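Local coordinates for protein ornithine carbamoyltransferase (Giardia intestinalis, PDB 3GRF) that probably transfers the carbamoyl group of carbamoyl phosphate to ornithine, giving citrulline, as an ornithine carbamoyltransferase of the arginine degradation pathway, at residues Arg180-Ala183 against Glu188-Val191. Numbering follows the deposited sequence.
Sequences RGCA and ECHV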
ATOM      1  N   ARG A 180     -19.757 -27.035  -2.246  1.00 30.00           N
ATOM      2  CA  ARG A 180     -19.506 -26.898  -3.702  1.00 25.36           C
ATOM      3  C   ARG A 180     -18.169 -27.516  -4.144  1.00 30.32           C
ATOM      4  O   ARG A 180     -18.110 -28.138  -5.207  1.00 27.38           O
ATOM      5  CB  ARG A 180     -19.577 -25.433  -4.172  1.00 30.78           C
ATOM      6  CG  ARG A 180     -20.971 -24.719  -4.076  1.00 27.47           C
ATOM      7  CD  ARG A 180     -20.807 -23.197  -4.250  1.00 28.74           C
ATOM      8  NE  ARG A 180     -21.977 -22.414  -3.746  1.00 32.37           N
ATOM      9  CZ  ARG A 180     -21.903 -21.357  -2.931  1.00 34.19           C
ATOM     10  NH1 ARG A 180     -20.732 -20.941  -2.474  1.00 28.67           N
ATOM     11  NH2 ARG A 180     -23.004 -20.719  -2.539  1.00 27.89           N
ATOM     12  N   GLY A 181     -17.086 -27.286  -3.383  1.00 25.45           N
ATOM     13  CA  GLY A 181     -15.765 -27.845  -3.745  1.00 29.05           C
ATOM     14  C   GLY A 181     -15.822 -29.368  -3.748  1.00 30.80           C
ATOM     15  O   GLY A 181     -15.363 -30.011  -4.682  1.00 31.37           O
ATOM     16  N   CYS A 182     -16.414 -29.940  -2.702  1.00 17.79           N
ATOM     17  CA  CYS A 182     -16.587 -31.374  -2.565  1.00 27.74           C
ATOM     18  C   CYS A 182     -17.412 -31.900  -3.744  1.00 29.74           C
ATOM     19  O   CYS A 182     -17.057 -32.880  -4.345  1.00 29.85           O
ATOM     20  CB  CYS A 182     -17.370 -31.718  -1.294  1.00 29.00           C
ATOM     21  SG  CYS A 182     -16.546 -31.691   0.274  1.00 34.90           S
ATOM     22  N   ALA A 183     -18.559 -31.304  -4.019  1.00 28.51           N
ATOM     23  CA  ALA A 183     -19.393 -31.777  -5.121  1.00 27.51           C
ATOM     24  C   ALA A 183     -18.592 -31.835  -6.419  1.00 29.90           C
ATOM     25  O   ALA A 183     -18.705 -32.793  -7.165  1.00 24.83           O
ATOM     26  CB  ALA A 183     -20.527 -30.858  -5.296  1.00 26.96           C
ATOM     27  N   GLU A 188     -17.365 -37.329  -0.774  1.00 32.69           N
ATOM     28  CA  GLU A 188     -18.414 -37.491   0.211  1.00 36.99           C
ATOM     29  C   GLU A 188     -18.284 -36.334   1.220  1.00 34.83           C
ATOM     30  O   GLU A 188     -17.265 -36.166   1.890  1.00 29.62           O
ATOM     31  CB  GLU A 188     -18.289 -38.861   0.869  1.00 40.29           C
ATOM     32  CG  GLU A 188     -19.237 -39.064   1.989  1.00 59.78           C
ATOM     33  CD  GLU A 188     -20.182 -40.202   1.742  1.00 71.70           C
ATOM     34  OE1 GLU A 188     -20.609 -40.359   0.566  1.00 79.92           O
ATOM     35  OE2 GLU A 188     -20.512 -40.923   2.722  1.00 56.87           O
ATOM     36  N   CYS A 189     -19.284 -35.476   1.255  1.00 30.01           N
ATOM     37  CA  CYS A 189     -19.213 -34.322   2.156  1.00 39.59           C
ATOM     38  C   CYS A 189     -20.319 -34.550   3.201  1.00 28.31           C
ATOM     39  O   CYS A 189     -21.460 -34.764   2.834  1.00 37.28           O
ATOM     40  CB  CYS A 189     -19.422 -33.033   1.352  1.00 36.26           C
ATOM     41  SG  CYS A 189     -18.218 -31.616   1.518  1.00 72.23           S
ATOM     42  N   HIS A 190     -19.999 -34.514   4.492  1.00 37.30           N
ATOM     43  CA  HIS A 190     -21.044 -34.620   5.555  1.00 31.41           C
ATOM     44  C   HIS A 190     -21.156 -33.250   6.220  1.00 34.89           C
ATOM     45  O   HIS A 190     -20.154 -32.701   6.678  1.00 36.71           O
ATOM     46  CB  HIS A 190     -20.637 -35.602   6.661  1.00 36.07           C
ATOM     47  CG  HIS A 190     -20.528 -37.029   6.236  1.00 44.02           C
ATOM     48  ND1 HIS A 190     -20.634 -37.446   4.922  1.00 46.72           N
ATOM     49  CD2 HIS A 190     -20.331 -38.149   6.973  1.00 41.72           C
ATOM     50  CE1 HIS A 190     -20.486 -38.759   4.873  1.00 46.06           C
ATOM     51  NE2 HIS A 190     -20.297 -39.208   6.104  1.00 39.74           N
ATOM     52  N   VAL A 191     -22.357 -32.695   6.304  1.00 37.33           N
ATOM     53  CA  VAL A 191     -22.517 -31.426   6.988  1.00 37.33           C
ATOM     54  C   VAL A 191     -23.152 -31.652   8.336  1.00 39.58           C
ATOM     55  O   VAL A 191     -24.288 -32.144   8.423  1.00 40.19           O
ATOM     56  CB  VAL A 191     -23.323 -30.421   6.171  1.00 36.43           C
ATOM     57  CG1 VAL A 191     -23.443 -29.125   6.946  1.00 32.92           C
ATOM     58  CG2 VAL A 191     -22.667 -30.201   4.773  1.00 37.74           C
TER
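A disulfide between Cys182 and Cys189 ties the last turn of helix 173-185 to the start of strand 188-192, the next strand in the chain; four residues separate the two segments. Cys182 SG and Cys189 SG are bonded at 2.1 Å. The torsion about the S-S bond is 59°, well short of the roughly 90° that disulfides prefer, and this draws Cys182 CB to 3.6 Å from Cys189 CB. The bridge is unevenly bent: Cys182 CB is 2.9 Å from Cys189 SG, whereas Cys189 CB is 3.4 Å from Cys182 SG. Across it, Cys182 CA and Cys189 CA are 6.2 Å apart. On the helix, Cys182 carries its SG anti to the carbonyl carbon (chi1 -78°), which leaves the sulfur beside its own backbone N. The strand cysteine is less relaxed, its chi1 of -129° falling away from the staggered positions. Both CB atoms are directed at the partner segment, and between residues 180-183 and 188-191 the disulfide is the only link, with no hydrogen bond across them. Strand 164-167, helix 173-185 and strand 188-192 form a beta-alpha-beta unit with parallel strands, the right-handed crossover of the Rossmann-like Asp/Orn binding domain. The disulfide lies buried on the side of the sheet that the helix packs against, where Phe164 of the neighbouring strand touches both cysteines and Ile222, from the strand on the other flank, touches Cys189. Within the sheet, Cys189 is bonded through its backbone to Ser221 and Lys223, while the flanking Glu188 and His190 bond to strand 164-167.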